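Local structure of uncharacterized protein (3H04) at residues 174-179 and 183-188; 214-219 and 223-228. The protein is of unknown function but has the alpha/beta-hydrolase fold and belongs to an esterase-like family, so it probably hydrolyses ester bonds. One frame throughout, in Å; residues are numbered along the deposited sequence.

In the fold
Interaction 1 (174-179 with 183-188) comes first along the chain and is complete before interaction 2 (214-219 with 223-228) begins. The first is the corner between consecutive helices 173-182 and 185-189, turned by a Schellman motif, in the run of short helices between strands 121-125 and 212-217. The second lies where strand 212-217 of the mixed sheet leads through a loop into helix 226-232. Their centres are 20 Å apart and their nearest atoms about 6 Å, without touching. The two contacts approach a probable Ser-His-Asp triad, S104, H248 and D220, from different parts of the fold: Y176 lies near it, and H216 touches its residues.

Interaction 1. Residues 174-179 and 183-188; sequences LIYVYA and GKWINM
A179 is the small residue against which the second helix closes. Its CB lies 3.6 Å from SD of M188 and near the edge of the W185 indole, a fit that suits a methyl group. M188 bends at chi3 (75°), which carries its CE to within 3.6 Å of CG2 of I175; the flexible thioether thus fills the angle between two residues one helical turn apart. On the other flank of A179, Y176 and W185 form an offset edge-to-face pair. The edge of the tyrosine ring, at CE1 and CD1, is directed at the five-membered ring of the indole, with the planes at 88° and the centroids 5.6 Å apart. Large flat rings allow this wide contact while their polar atoms reach beyond it: Y176 OH bonds to D222 and R180, and W185 NE1 to the carbonyl of G39.

The turn itself is a Schellman motif. G183 takes a positive phi of 67°, easily adopted without a side chain; the chain turns sharply, and K184 N donates back to O of A179 at 2.8 Å, closing the end of the first helix. K184 is the N-cap of the next helix.

The looser side is that of Y178 and K184, both partly exposed. The lysine is extended beyond CG, and its aliphatic chain runs past the tyrosine until NZ donates to OH of Y178 at 3.1 Å. The phenol offers the ammonium an acceptor, and the long, flexible lysine can span the margin of the corner.

Around the corner, helix 152-156 meets I175 and Y178, and Y143 of helix 141-147 packs edge-to-face with Y176. F136 of helix 134-137 does the same with W185, while the loop residue M41 touches W185 and M188.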
loop_
_atom_site.group_PDB
_atom_site.type_symbol
_atom_site.label_atom_id
_atom_site.label_comp_id
_atom_site.label_asym_id
_atom_site.label_seq_id
_atom_site.Cartn_x
_atom_site.Cartn_y
_atom_site.Cartn_z
ATOM N N LEU A 174 -13.674 -0.678 -11.338
ATOM C CA LEU A 174 -13.958 -1.765 -12.275
ATOM C C LEU A 174 -12.790 -2.072 -13.177
ATOM O O LEU A 174 -12.722 -3.168 -13.690
ATOM C CB LEU A 174 -15.183 -1.453 -13.134
ATOM C CG LEU A 174 -16.506 -1.466 -12.377
ATOM C CD1 LEU A 174 -17.613 -0.863 -13.277
ATOM C CD2 LEU A 174 -16.876 -2.873 -11.871
ATOM N N ILE A 175 -11.899 -1.099 -13.396
ATOM C CA ILE A 175 -10.665 -1.351 -14.171
ATOM C C ILE A 175 -9.834 -2.450 -13.487
ATOM O O ILE A 175 -9.281 -3.345 -14.147
ATOM C CB ILE A 175 -9.795 -0.094 -14.295
ATOM C CG1 ILE A 175 -10.512 1.045 -15.028
ATOM C CG2 ILE A 175 -8.473 -0.405 -15.074
ATOM C CD1 ILE A 175 -9.716 2.379 -14.757
ATOM N N TYR A 176 -9.794 -2.407 -12.164
ATOM C CA TYR A 176 -9.051 -3.405 -11.361
ATOM C C TYR A 176 -9.788 -4.772 -11.334
ATOM O O TYR A 176 -9.156 -5.829 -11.454
ATOM C CB TYR A 176 -8.842 -2.890 -9.948
ATOM C CG TYR A 176 -8.250 -3.931 -9.009
ATOM C CD1 TYR A 176 -6.883 -4.290 -9.117
ATOM C CD2 TYR A 176 -9.029 -4.611 -8.120
ATOM C CE1 TYR A 176 -6.328 -5.274 -8.354
ATOM C CE2 TYR A 176 -8.465 -5.581 -7.258
ATOM C CZ TYR A 176 -7.098 -5.901 -7.384
ATOM O OH TYR A 176 -6.432 -6.879 -6.634
ATOM N N VAL A 177 -11.104 -4.744 -11.163
ATOM C CA VAL A 177 -11.901 -5.968 -11.196
ATOM C C VAL A 177 -11.692 -6.672 -12.535
ATOM O O VAL A 177 -11.487 -7.907 -12.613
ATOM C CB VAL A 177 -13.417 -5.624 -10.986
ATOM C CG1 VAL A 177 -14.285 -6.786 -11.401
ATOM C CG2 VAL A 177 -13.746 -5.272 -9.461
ATOM N N TYR A 178 -11.717 -5.876 -13.592
ATOM C CA TYR A 178 -11.522 -6.397 -14.933
ATOM C C TYR A 178 -10.115 -6.995 -15.054
ATOM O O TYR A 178 -9.943 -8.104 -15.559
ATOM C CB TYR A 178 -11.696 -5.273 -15.951
ATOM C CG TYR A 178 -11.449 -5.718 -17.368
ATOM C CD1 TYR A 178 -12.395 -6.446 -18.050
ATOM C CD2 TYR A 178 -10.273 -5.386 -18.019
ATOM C CE1 TYR A 178 -12.174 -6.838 -19.403
ATOM C CE2 TYR A 178 -10.039 -5.787 -19.324
ATOM C CZ TYR A 178 -10.980 -6.509 -19.999
ATOM O OH TYR A 178 -10.709 -6.893 -21.278
ATOM N N ALA A 179 -9.121 -6.235 -14.622
ATOM C CA ALA A 179 -7.736 -6.692 -14.712
ATOM C C ALA A 179 -7.495 -8.039 -13.987
ATOM O O ALA A 179 -6.917 -9.007 -14.584
ATOM C CB ALA A 179 -6.790 -5.597 -14.154
ATOM N N GLY A 183 -7.051 -11.841 -15.679
ATOM C CA GLY A 183 -5.605 -12.120 -15.562
ATOM C C GLY A 183 -4.706 -11.159 -16.339
ATOM O O GLY A 183 -3.584 -11.510 -16.687
ATOM N N LYS A 184 -5.179 -9.944 -16.606
ATOM C CA LYS A 184 -4.381 -8.953 -17.333
ATOM C C LYS A 184 -3.690 -7.919 -16.425
ATOM O O LYS A 184 -3.184 -6.919 -16.909
ATOM C CB LYS A 184 -5.268 -8.212 -18.325
ATOM C CG LYS A 184 -5.727 -9.058 -19.482
ATOM C CD LYS A 184 -6.914 -8.412 -20.227
ATOM C CE LYS A 184 -7.591 -9.492 -21.126
ATOM N NZ LYS A 184 -8.553 -8.980 -22.136
ATOM N N TRP A 185 -3.702 -8.137 -15.117
ATOM C CA TRP A 185 -3.149 -7.157 -14.169
ATOM C C TRP A 185 -1.650 -6.934 -14.380
ATOM O O TRP A 185 -1.197 -5.810 -14.354
ATOM C CB TRP A 185 -3.418 -7.592 -12.721
ATOM C CG TRP A 185 -3.066 -6.568 -11.682
ATOM C CD1 TRP A 185 -3.703 -5.393 -11.439
ATOM C CD2 TRP A 185 -2.040 -6.675 -10.694
ATOM N NE1 TRP A 185 -3.106 -4.716 -10.408
ATOM C CE2 TRP A 185 -2.103 -5.505 -9.898
ATOM C CE3 TRP A 185 -1.093 -7.672 -10.376
ATOM C CZ2 TRP A 185 -1.233 -5.278 -8.848
ATOM C CZ3 TRP A 185 -0.220 -7.444 -9.354
ATOM C CH2 TRP A 185 -0.310 -6.267 -8.563
ATOM N N ILE A 186 -0.889 -7.999 -14.582
ATOM C CA ILE A 186 0.543 -7.840 -14.901
ATOM C C ILE A 186 0.773 -7.072 -16.226
ATOM O O ILE A 186 1.713 -6.290 -16.366
ATOM C CB ILE A 186 1.264 -9.194 -14.988
ATOM C CG1 ILE A 186 1.358 -9.840 -13.614
ATOM C CG2 ILE A 186 2.663 -9.012 -15.635
ATOM C CD1 ILE A 186 2.398 -9.235 -12.696
ATOM N N ASN A 187 -0.124 -7.252 -17.181
ATOM C CA ASN A 187 -0.021 -6.538 -18.437
ATOM C C ASN A 187 -0.216 -5.057 -18.213
ATOM O O ASN A 187 0.498 -4.236 -18.796
ATOM C CB ASN A 187 -1.080 -7.046 -19.423
ATOM C CG ASN A 187 -0.977 -8.527 -19.670
ATOM O OD1 ASN A 187 -0.625 -8.956 -20.767
ATOM N ND2 ASN A 187 -1.267 -9.329 -18.643
ATOM N N MET A 188 -1.166 -4.710 -17.342
ATOM C CA MET A 188 -1.504 -3.302 -17.083
ATOM C C MET A 188 -0.470 -2.574 -16.208
ATOM O O MET A 188 -0.364 -1.351 -16.277
ATOM C CB MET A 188 -2.939 -3.199 -16.588
ATOM C CG MET A 188 -3.926 -3.591 -17.733
ATOM S SD MET A 188 -5.575 -4.142 -17.250
ATOM C CE MET A 188 -6.111 -2.461 -16.841
#

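Interaction 2. Residues 214-219 and 223-228; sequences IAHCNG and VPVEES
H216, at the C-terminal end of strand 212-217, bonds to V223 in the loop and to S228 in the first turn of helix 226-232, within the beta-alpha-beta unit that continues to strand 238-243 of the alpha/beta-hydrolase fold. CG anti to the backbone N (chi1 -155°) turns the ring toward residues 223-228, edge-on to V223 O and S228 OG. CB lies 3.6 Å from OG of S228; CG also lies nearest that OG, with CG2 of V225 a little farther off. ND1 shares a hydrogen bond of 2.7 Å with the same OG, which lies in the ring plane. CD2 passes CA of V225, CE1 approaches the carbonyl oxygen of P224 and CG1 of V223, and NE2 at the tip donates to O of V223 at 2.9 Å, again close to the ring plane, although the nitrogen sits above the plane of that carbonyl. Histidine suits this buried place because its two ring nitrogens bond at once to loop and helix, fixing the ring's rotation, while one face receives the CH-pi contact from CA of V225.

The compact, branched V225 packs its CB and CG1 against the carbonyl oxygens of C217 and N218. A water bridges the strand end to the loop, donating to O of N218 and accepting from N of V225, each at 2.9 Å.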
loop_
_atom_site.group_PDB
_atom_site.type_symbol
_atom_site.label_atom_id
_atom_site.label_comp_id
_atom_site.label_asym_id
_atom_site.label_seq_id
_atom_site.Cartn_x
_atom_site.Cartn_y
_atom_site.Cartn_z
ATOM N N ILE A 214 2.211 -7.594 10.364
ATOM C CA ILE A 214 1.386 -8.133 9.271
ATOM C C ILE A 214 0.002 -8.393 9.817
ATOM O O ILE A 214 -0.115 -9.008 10.888
ATOM C CB ILE A 214 1.972 -9.418 8.694
ATOM C CG1 ILE A 214 3.437 -9.139 8.226
ATOM C CG2 ILE A 214 1.014 -9.987 7.589
ATOM C CD1 ILE A 214 4.314 -10.386 7.910
ATOM N N ALA A 215 -1.048 -7.937 9.091
ATOM C CA ALA A 215 -2.456 -8.330 9.394
ATOM C C ALA A 215 -3.016 -8.826 8.062
ATOM O O ALA A 215 -2.906 -8.101 7.040
ATOM C CB ALA A 215 -3.288 -7.160 9.956
ATOM N N HIS A 216 -3.559 -10.024 8.046
ATOM C CA HIS A 216 -4.009 -10.641 6.833
ATOM C C HIS A 216 -5.071 -11.701 7.114
ATOM O O HIS A 216 -4.913 -12.427 8.005
ATOM C CB HIS A 216 -2.808 -11.236 6.121
ATOM C CG HIS A 216 -2.975 -11.391 4.649
ATOM N ND1 HIS A 216 -1.936 -11.264 3.771
ATOM C CD2 HIS A 216 -4.057 -11.691 3.907
ATOM C CE1 HIS A 216 -2.371 -11.469 2.550
ATOM N NE2 HIS A 216 -3.654 -11.728 2.607
ATOM N N CYS A 217 -6.177 -11.708 6.393
ATOM C CA CYS A 217 -7.218 -12.716 6.571
ATOM C C CYS A 217 -6.815 -14.019 5.934
ATOM O O CYS A 217 -6.351 -14.036 4.769
ATOM C CB CYS A 217 -8.503 -12.260 5.901
ATOM S SG CYS A 217 -9.214 -10.820 6.749
ATOM N N ASN A 218 -7.027 -15.130 6.638
ATOM C CA ASN A 218 -6.685 -16.396 6.000
ATOM C C ASN A 218 -7.455 -16.690 4.727
ATOM O O ASN A 218 -6.925 -17.374 3.878
ATOM C CB ASN A 218 -6.775 -17.610 6.953
ATOM C CG ASN A 218 -7.952 -17.558 7.837
ATOM O OD1 ASN A 218 -9.017 -17.032 7.472
ATOM N ND2 ASN A 218 -7.802 -18.128 9.021
ATOM N N GLY A 219 -8.687 -16.186 4.611
ATOM C CA GLY A 219 -9.550 -16.473 3.464
ATOM C C GLY A 219 -9.564 -15.303 2.473
ATOM O O GLY A 219 -10.508 -15.157 1.697
ATOM N N VAL A 223 -5.541 -11.069 -2.271
ATOM C CA VAL A 223 -4.129 -11.301 -2.050
ATOM C C VAL A 223 -4.047 -12.556 -1.170
ATOM O O VAL A 223 -4.449 -12.524 -0.039
ATOM C CB VAL A 223 -3.437 -10.180 -1.252
ATOM C CG1 VAL A 223 -1.970 -10.553 -0.987
ATOM C CG2 VAL A 223 -3.528 -8.878 -1.977
ATOM N N PRO A 224 -3.575 -13.647 -1.702
ATOM C CA PRO A 224 -3.535 -14.838 -0.865
ATOM C C PRO A 224 -2.716 -14.644 0.447
ATOM O O PRO A 224 -1.677 -13.996 0.435
ATOM C CB PRO A 224 -2.811 -15.852 -1.748
ATOM C CG PRO A 224 -2.914 -15.377 -3.067
ATOM C CD PRO A 224 -2.992 -13.882 -3.034
ATOM N N VAL A 225 -3.178 -15.231 1.553
ATOM C CA VAL A 225 -2.443 -15.148 2.825
ATOM C C VAL A 225 -1.017 -15.729 2.722
ATOM O O VAL A 225 -0.120 -15.336 3.449
ATOM C CB VAL A 225 -3.253 -15.843 3.986
ATOM C CG1 VAL A 225 -3.299 -17.363 3.785
ATOM C CG2 VAL A 225 -2.641 -15.448 5.331
ATOM N N GLU A 226 -0.802 -16.657 1.797
ATOM C CA GLU A 226 0.574 -17.083 1.501
ATOM C C GLU A 226 1.583 -15.975 1.188
ATOM O O GLU A 226 2.800 -16.169 1.404
ATOM C CB GLU A 226 0.621 -18.187 0.414
ATOM C CG GLU A 226 -0.023 -19.481 0.862
ATOM C CD GLU A 226 -1.556 -19.587 0.547
ATOM O OE1 GLU A 226 -2.264 -18.574 0.325
ATOM O OE2 GLU A 226 -2.057 -20.725 0.526
ATOM N N GLU A 227 1.127 -14.808 0.704
ATOM C CA GLU A 227 2.065 -13.700 0.462
ATOM C C GLU A 227 2.653 -13.173 1.779
ATOM O O GLU A 227 3.845 -12.805 1.847
ATOM C CB GLU A 227 1.418 -12.562 -0.326
ATOM C CG GLU A 227 1.029 -12.959 -1.768
ATOM C CD GLU A 227 2.250 -13.531 -2.548
ATOM O OE1 GLU A 227 3.373 -12.959 -2.435
ATOM O OE2 GLU A 227 2.103 -14.559 -3.251
ATOM N N SER A 228 1.837 -13.180 2.818
ATOM C CA SER A 228 2.310 -12.811 4.153
ATOM C C SER A 228 3.180 -13.909 4.757
ATOM O O SER A 228 4.228 -13.596 5.370
ATOM C CB SER A 228 1.141 -12.523 5.088
ATOM O OG SER A 228 0.560 -11.243 4.858
HETATM O O HOH W 1 -5.902 -16.185 1.396
#